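Local coordinates for cobalamin biosynthesis protein CobN (Mycobacterium tuberculosis, PDB 7C6O), which serves as the large, catalytic subunit of cobaltochelatase, the enzyme that inserts cobalt into a corrin ring, using ATP, during cobalamin biosynthesis, at residues A[457-462]-A[528-533]; A[536-539]-A[544-547]. One frame throughout, in Å; residues are numbered along the deposited sequence.

How the interactions relate
Along the chain, helix 452-459 comes first, and its C-terminal part and the turn that follows form one half of interaction 1. The chain then runs through helix 464-474, strands 483-484, 492-500 and 503-507 and helix 517-522 before the start of helix 530-539 closes this long loop. Interaction 2 opens afterwards, within the same helix, and closes a short one: the helix end is held by the loop 544-547 that leads to strand 551-555. The two contacts are therefore in series, neither nested nor crossed, with centres about 12 Å apart. Interaction 1 grips the start of helix 530-539 and interaction 2 its end, while Trp458 also packs on Arg537, CE2 to CD 3.4 Å.

Interaction 1: A[457-462]-A[528-533]; sequences DWFATL and PSHHYL
Phe459 and His530 meet as a T-shaped pair: the imidazole turns an edge to one face of the benzene ring, with ring centroids 4.9 Å apart and planes at 68°. CE1 of His530 leads, reaching CZ of Phe459 at 3.5 Å, nearer the rim than the ring centre. Histidine suits this place because its two nitrogens are gripped while a C-H is left for the aromatic face: ND1 bonds to Tyr455 OH and NE2 to Gly475 O. These two bonds should fix the ring's rotation. Beside the pair, Leu533 sends CD1 to the edge of Phe459, 4.3 Å from CE1, and its CB lies 3.8 Å from CH2 of Trp458. Both aromatic residues have CG anti to the backbone N (chi1 164° in Trp458, -171° in Phe459).

The packing is tightest at the buried Phe459-His530 ring pair. Trp458, though in contact with Leu533 through the far rim of its six-membered ring, is partly exposed and lies toward the solvent side, where the segment goes on into exposed Ala460 and Thr461. There Leu462 folds back, placing CD1 over one indole face, after a type I turn from Phe459 to Leu462. Thr461 OG1 (2.7 Å) and Thr461 N both donate to Trp458 O, so one carbonyl at the helix end takes two donors. Across the contact, Ser529, at the N-cap position just before the helix that begins at His530, accepts from Tyr532 N through OG at 3.0 Å. An edge-to-face aromatic pair thus joins the end of helix 452-459 to the start of helix 530-539, within the CobN/magnesium chelatase range of this chain.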
ATOM      1  N   ASP A 457      29.762 -14.736 -12.045  1.00 21.62           N
ATOM      2  CA  ASP A 457      29.584 -14.191 -13.387  1.00 22.43           C
ATOM      3  C   ASP A 457      28.332 -13.326 -13.472  1.00 22.94           C
ATOM      4  O   ASP A 457      28.340 -12.274 -14.121  1.00 22.49           O
ATOM      5  CB  ASP A 457      29.529 -15.319 -14.419  1.00 25.50           C
ATOM      6  CG  ASP A 457      30.893 -15.940 -14.686  1.00 30.25           C
ATOM      7  OD1 ASP A 457      31.922 -15.310 -14.354  1.00 28.44           O
ATOM      8  OD2 ASP A 457      30.934 -17.062 -15.237  1.00 29.11           O
ATOM      9  N   TRP A 458      27.243 -13.744 -12.816  1.00 20.00           N
ATOM     10  CA  TRP A 458      26.055 -12.898 -12.770  1.00 18.36           C
ATOM     11  C   TRP A 458      26.260 -11.719 -11.828  1.00 17.59           C
ATOM     12  O   TRP A 458      25.906 -10.581 -12.157  1.00 18.76           O
ATOM     13  CB  TRP A 458      24.822 -13.695 -12.335  1.00 16.34           C
ATOM     14  CG  TRP A 458      23.712 -12.770 -11.910  1.00 15.50           C
ATOM     15  CD1 TRP A 458      22.846 -12.103 -12.725  1.00 16.41           C
ATOM     16  CD2 TRP A 458      23.387 -12.374 -10.570  1.00 17.96           C
ATOM     17  NE1 TRP A 458      21.988 -11.330 -11.977  1.00 17.53           N
ATOM     18  CE2 TRP A 458      22.301 -11.477 -10.651  1.00 17.73           C
ATOM     19  CE3 TRP A 458      23.902 -12.697  -9.310  1.00 19.36           C
ATOM     20  CZ2 TRP A 458      21.719 -10.901  -9.522  1.00 16.47           C
ATOM     21  CZ3 TRP A 458      23.323 -12.123  -8.188  1.00 19.32           C
ATOM     22  CH2 TRP A 458      22.242 -11.234  -8.303  1.00 17.82           C
ATOM     23  N   PHE A 459      26.811 -11.982 -10.642  1.00 17.74           N
ATOM     24  CA  PHE A 459      26.997 -10.931  -9.645  1.00 18.90           C
ATOM     25  C   PHE A 459      27.792  -9.764 -10.218  1.00 21.22           C
ATOM     26  O   PHE A 459      27.505  -8.598  -9.919  1.00 19.16           O
ATOM     27  CB  PHE A 459      27.686 -11.527  -8.415  1.00 17.40           C
ATOM     28  CG  PHE A 459      27.737 -10.611  -7.225  1.00 16.98           C
ATOM     29  CD1 PHE A 459      26.591 -10.318  -6.502  1.00 18.42           C
ATOM     30  CD2 PHE A 459      28.943 -10.074  -6.806  1.00 18.88           C
ATOM     31  CE1 PHE A 459      26.645  -9.485  -5.397  1.00 18.89           C
ATOM     32  CE2 PHE A 459      29.002  -9.240  -5.701  1.00 18.87           C
ATOM     33  CZ  PHE A 459      27.853  -8.946  -4.997  1.00 17.94           C
ATOM     34  N   ALA A 460      28.765 -10.060 -11.084  1.00 20.12           N
ATOM     35  CA  ALA A 460      29.628  -9.030 -11.651  1.00 18.92           C
ATOM     36  C   ALA A 460      28.907  -8.122 -12.640  1.00 21.35           C
ATOM     37  O   ALA A 460      29.415  -7.036 -12.939  1.00 21.94           O
ATOM     38  CB  ALA A 460      30.833  -9.679 -12.331  1.00 19.31           C
ATOM     39  N   THR A 461      27.750  -8.533 -13.164  1.00 16.23           N
ATOM     40  CA  THR A 461      27.005  -7.677 -14.081  1.00 20.05           C
ATOM     41  C   THR A 461      26.178  -6.622 -13.363  1.00 19.62           C
ATOM     42  O   THR A 461      25.593  -5.761 -14.027  1.00 20.49           O
ATOM     43  CB  THR A 461      26.083  -8.510 -14.976  1.00 18.83           C
ATOM     44  OG1 THR A 461      24.992  -9.026 -14.202  1.00 19.66           O
ATOM     45  CG2 THR A 461      26.849  -9.667 -15.605  1.00 22.16           C
ATOM     46  N   LEU A 462      26.116  -6.667 -12.039  1.00 17.81           N
ATOM     47  CA  LEU A 462      25.358  -5.699 -11.265  1.00 15.13           C
ATOM     48  C   LEU A 462      26.148  -4.404 -11.098  1.00 15.93           C
ATOM     49  O   LEU A 462      27.377  -4.401 -11.181  1.00 20.29           O
ATOM     50  CB  LEU A 462      25.017  -6.284  -9.899  1.00 13.86           C
ATOM     51  CG  LEU A 462      24.143  -7.537  -9.911  1.00 18.02           C
ATOM     52  CD1 LEU A 462      24.005  -8.100  -8.507  1.00 13.95           C
ATOM     53  CD2 LEU A 462      22.775  -7.224 -10.504  1.00 17.63           C
ATOM     54  N   PRO A 528      20.462  -7.837   0.793  1.00 18.22           N
ATOM     55  CA  PRO A 528      20.270  -9.286   0.688  1.00 17.17           C
ATOM     56  C   PRO A 528      21.611  -9.995   0.591  1.00 17.80           C
ATOM     57  O   PRO A 528      22.592  -9.447   0.082  1.00 17.93           O
ATOM     58  CB  PRO A 528      19.456  -9.446  -0.601  1.00 15.67           C
ATOM     59  CG  PRO A 528      19.817  -8.241  -1.413  1.00 18.32           C
ATOM     60  CD  PRO A 528      19.968  -7.131  -0.403  1.00 18.89           C
ATOM     61  N   SER A 529      21.646 -11.224   1.096  1.00 14.87           N
ATOM     62  CA  SER A 529      22.858 -12.027   1.077  1.00 16.59           C
ATOM     63  C   SER A 529      23.080 -12.633  -0.308  1.00 17.68           C
ATOM     64  O   SER A 529      22.214 -12.582  -1.186  1.00 17.42           O
ATOM     65  CB  SER A 529      22.781 -13.137   2.121  1.00 17.18           C
ATOM     66  OG  SER A 529      21.818 -14.110   1.741  1.00 15.66           O
ATOM     67  N   HIS A 530      24.270 -13.213  -0.499  1.00 17.54           N
ATOM     68  CA  HIS A 530      24.530 -13.959  -1.726  1.00 18.17           C
ATOM     69  C   HIS A 530      23.595 -15.153  -1.853  1.00 18.64           C
ATOM     70  O   HIS A 530      23.183 -15.506  -2.963  1.00 16.39           O
ATOM     71  CB  HIS A 530      25.986 -14.429  -1.775  1.00 15.14           C
ATOM     72  CG  HIS A 530      26.988 -13.317  -1.840  1.00 16.34           C
ATOM     73  ND1 HIS A 530      27.121 -12.493  -2.939  1.00 17.30           N
ATOM     74  CD2 HIS A 530      27.920 -12.907  -0.948  1.00 17.79           C
ATOM     75  CE1 HIS A 530      28.087 -11.620  -2.717  1.00 18.52           C
ATOM     76  NE2 HIS A 530      28.588 -11.848  -1.516  1.00 19.20           N
ATOM     77  N   HIS A 531      23.250 -15.789  -0.730  1.00 16.74           N
ATOM     78  CA  HIS A 531      22.305 -16.900  -0.772  1.00 19.54           C
ATOM     79  C   HIS A 531      20.920 -16.430  -1.201  1.00 18.01           C
ATOM     80  O   HIS A 531      20.256 -17.089  -2.010  1.00 17.87           O
ATOM     81  CB  HIS A 531      22.246 -17.585   0.594  1.00 18.57           C
ATOM     82  CG  HIS A 531      21.250 -18.698   0.669  1.00 24.22           C
ATOM     83  ND1 HIS A 531      20.012 -18.551   1.255  1.00 25.81           N
ATOM     84  CD2 HIS A 531      21.307 -19.976   0.225  1.00 25.09           C
ATOM     85  CE1 HIS A 531      19.350 -19.692   1.174  1.00 27.19           C
ATOM     86  NE2 HIS A 531      20.114 -20.572   0.552  1.00 25.73           N
ATOM     87  N   TYR A 532      20.473 -15.288  -0.672  1.00 16.01           N
ATOM     88  CA  TYR A 532      19.189 -14.726  -1.078  1.00 15.20           C
ATOM     89  C   TYR A 532      19.164 -14.461  -2.579  1.00 14.91           C
ATOM     90  O   TYR A 532      18.215 -14.843  -3.275  1.00 15.37           O
ATOM     91  CB  TYR A 532      18.917 -13.437  -0.295  1.00 12.64           C
ATOM     92  CG  TYR A 532      17.515 -12.887  -0.445  1.00 15.61           C
ATOM     93  CD1 TYR A 532      17.122 -12.234  -1.608  1.00 15.62           C
ATOM     94  CD2 TYR A 532      16.588 -13.006   0.581  1.00 15.57           C
ATOM     95  CE1 TYR A 532      15.848 -11.729  -1.751  1.00 18.28           C
ATOM     96  CE2 TYR A 532      15.304 -12.501   0.448  1.00 15.30           C
ATOM     97  CZ  TYR A 532      14.942 -11.863  -0.719  1.00 18.73           C
ATOM     98  OH  TYR A 532      13.669 -11.359  -0.863  1.00 18.36           O
ATOM     99  N   LEU A 533      20.205 -13.807  -3.096  1.00 14.65           N
ATOM    100  CA  LEU A 533      20.250 -13.493  -4.520  1.00 16.48           C
ATOM    101  C   LEU A 533      20.368 -14.757  -5.363  1.00 17.11           C
ATOM    102  O   LEU A 533      19.700 -14.884  -6.396  1.00 18.03           O
ATOM    103  CB  LEU A 533      21.410 -12.541  -4.810  1.00 16.94           C
ATOM    104  CG  LEU A 533      21.323 -11.170  -4.137  1.00 18.90           C
ATOM    105  CD1 LEU A 533      22.634 -10.411  -4.285  1.00 19.28           C
ATOM    106  CD2 LEU A 533      20.171 -10.365  -4.715  1.00 18.35           C
TER

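Interaction 2: A[536-539]-A[544-547]; sequences YRWL and SNGF
The indole of Trp538 carries CB of Phe547 over one face and has the carbonyl oxygen of Asn545 at its NE1 edge; the Phe547 ring turns its own edge, at CD2, to Leu539 O, 3.8 Å away. This is the return loop of a beta-alpha-beta crossover, in which helix 530-539 links strand 503-507 to the parallel strand 551-555, with strand 369-373 lying between the two in the sheet. CB of Phe547 sits 3.8 Å from the centroid of the six-membered ring of Trp538, only 11° off its normal, a well-centred CH-pi contact. The two aromatic rings themselves meet obliquely, and both also touch Val504 of strand 503-507. With CG anti to the backbone N, Phe547 directs its ring past the indole toward Leu539. Gly546 brings bare backbone close to the helix end, its CA 3.7 Å from Trp538 O. That oxygen accepts from Phe547 N at 2.8 Å, a nearly straight bond. Tryptophan suits the place because it offers both a broad face and a donor: NE1 bonds to Asn545 O at 2.8 Å, but bent, at 136°, with the nitrogen lying above the carbonyl plane.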
ATOM      1  N   TYR A 536      16.881 -16.615  -5.795  1.00 15.43           N
ATOM      2  CA  TYR A 536      15.968 -16.017  -6.763  1.00 14.53           C
ATOM      3  C   TYR A 536      16.524 -16.104  -8.177  1.00 16.61           C
ATOM      4  O   TYR A 536      15.773 -16.334  -9.133  1.00 17.49           O
ATOM      5  CB  TYR A 536      15.662 -14.564  -6.391  1.00 15.26           C
ATOM      6  CG  TYR A 536      14.443 -14.450  -5.514  1.00 14.90           C
ATOM      7  CD1 TYR A 536      13.167 -14.514  -6.059  1.00 16.19           C
ATOM      8  CD2 TYR A 536      14.562 -14.310  -4.139  1.00 15.33           C
ATOM      9  CE1 TYR A 536      12.043 -14.429  -5.259  1.00 15.72           C
ATOM     10  CE2 TYR A 536      13.442 -14.222  -3.330  1.00 17.62           C
ATOM     11  CZ  TYR A 536      12.187 -14.283  -3.897  1.00 19.48           C
ATOM     12  OH  TYR A 536      11.070 -14.197  -3.100  1.00 21.11           O
ATOM     13  N   ARG A 537      17.836 -15.928  -8.334  1.00 16.36           N
ATOM     14  CA  ARG A 537      18.417 -16.034  -9.667  1.00 15.33           C
ATOM     15  C   ARG A 537      18.350 -17.462 -10.193  1.00 17.91           C
ATOM     16  O   ARG A 537      18.313 -17.669 -11.413  1.00 20.26           O
ATOM     17  CB  ARG A 537      19.855 -15.515  -9.655  1.00 19.10           C
ATOM     18  CG  ARG A 537      19.963 -13.996  -9.499  1.00 18.30           C
ATOM     19  CD  ARG A 537      19.362 -13.261 -10.700  1.00 18.93           C
ATOM     20  NE  ARG A 537      17.918 -13.062 -10.585  1.00 17.29           N
ATOM     21  CZ  ARG A 537      17.073 -13.149 -11.608  1.00 18.63           C
ATOM     22  NH1 ARG A 537      17.525 -13.443 -12.821  1.00 17.81           N
ATOM     23  NH2 ARG A 537      15.774 -12.953 -11.422  1.00 19.85           N
ATOM     24  N   TRP A 538      18.313 -18.458  -9.303  1.00 18.32           N
ATOM     25  CA  TRP A 538      18.165 -19.832  -9.772  1.00 18.61           C
ATOM     26  C   TRP A 538      16.749 -20.106 -10.265  1.00 18.16           C
ATOM     27  O   TRP A 538      16.554 -20.958 -11.141  1.00 20.17           O
ATOM     28  CB  TRP A 538      18.542 -20.825  -8.672  1.00 19.04           C
ATOM     29  CG  TRP A 538      18.202 -22.230  -9.062  1.00 21.59           C
ATOM     30  CD1 TRP A 538      18.930 -23.058  -9.868  1.00 22.14           C
ATOM     31  CD2 TRP A 538      17.024 -22.959  -8.698  1.00 23.90           C
ATOM     32  NE1 TRP A 538      18.283 -24.261 -10.018  1.00 23.35           N
ATOM     33  CE2 TRP A 538      17.111 -24.226  -9.309  1.00 24.47           C
ATOM     34  CE3 TRP A 538      15.908 -22.665  -7.909  1.00 25.36           C
ATOM     35  CZ2 TRP A 538      16.124 -25.197  -9.156  1.00 26.87           C
ATOM     36  CZ3 TRP A 538      14.930 -23.633  -7.755  1.00 27.21           C
ATOM     37  CH2 TRP A 538      15.046 -24.883  -8.374  1.00 26.07           C
ATOM     38  N   LEU A 539      15.751 -19.405  -9.720  1.00 16.65           N
ATOM     39  CA  LEU A 539      14.393 -19.538 -10.231  1.00 19.33           C
ATOM     40  C   LEU A 539      14.281 -19.095 -11.682  1.00 21.49           C
ATOM     41  O   LEU A 539      13.371 -19.540 -12.389  1.00 21.22           O
ATOM     42  CB  LEU A 539      13.419 -18.722  -9.378  1.00 18.35           C
ATOM     43  CG  LEU A 539      13.253 -19.117  -7.913  1.00 17.33           C
ATOM     44  CD1 LEU A 539      12.276 -18.175  -7.216  1.00 17.08           C
ATOM     45  CD2 LEU A 539      12.781 -20.559  -7.809  1.00 17.29           C
ATOM     46  N   SER A 544      23.310 -22.753 -15.415  1.00 30.34           N
ATOM     47  CA  SER A 544      23.238 -23.956 -16.239  1.00 31.24           C
ATOM     48  C   SER A 544      22.197 -24.935 -15.716  1.00 30.93           C
ATOM     49  O   SER A 544      21.549 -25.632 -16.505  1.00 35.50           O
ATOM     50  CB  SER A 544      24.610 -24.623 -16.310  1.00 29.95           C
ATOM     51  OG  SER A 544      25.076 -24.942 -15.014  1.00 30.99           O
ATOM     52  N   ASN A 545      22.022 -25.003 -14.398  1.00 27.94           N
ATOM     53  CA  ASN A 545      20.974 -25.802 -13.778  1.00 28.98           C
ATOM     54  C   ASN A 545      19.787 -24.952 -13.339  1.00 27.88           C
ATOM     55  O   ASN A 545      19.046 -25.355 -12.436  1.00 29.39           O
ATOM     56  CB  ASN A 545      21.539 -26.571 -12.584  1.00 32.01           C
ATOM     57  CG  ASN A 545      22.109 -25.653 -11.522  1.00 34.35           C
ATOM     58  OD1 ASN A 545      22.533 -24.536 -11.817  1.00 32.88           O
ATOM     59  ND2 ASN A 545      22.122 -26.120 -10.278  1.00 36.20           N
ATOM     60  N   GLY A 546      19.597 -23.788 -13.956  1.00 26.53           N
ATOM     61  CA  GLY A 546      18.530 -22.899 -13.534  1.00 26.81           C
ATOM     62  C   GLY A 546      17.157 -23.500 -13.761  1.00 26.92           C
ATOM     63  O   GLY A 546      16.929 -24.270 -14.697  1.00 27.45           O
ATOM     64  N   PHE A 547      16.224 -23.138 -12.877  1.00 22.93           N
ATOM     65  CA  PHE A 547      14.862 -23.652 -12.983  1.00 22.79           C
ATOM     66  C   PHE A 547      14.158 -23.103 -14.219  1.00 23.79           C
ATOM     67  O   PHE A 547      13.423 -23.830 -14.896  1.00 22.12           O
ATOM     68  CB  PHE A 547      14.077 -23.315 -11.716  1.00 22.08           C
ATOM     69  CG  PHE A 547      12.641 -23.753 -11.755  1.00 23.44           C
ATOM     70  CD1 PHE A 547      12.309 -25.095 -11.656  1.00 23.82           C
ATOM     71  CD2 PHE A 547      11.624 -22.824 -11.884  1.00 22.02           C
ATOM     72  CE1 PHE A 547      10.987 -25.501 -11.692  1.00 24.29           C
ATOM     73  CE2 PHE A 547      10.299 -23.222 -11.919  1.00 22.78           C
ATOM     74  CZ  PHE A 547       9.981 -24.563 -11.824  1.00 23.76           C
TER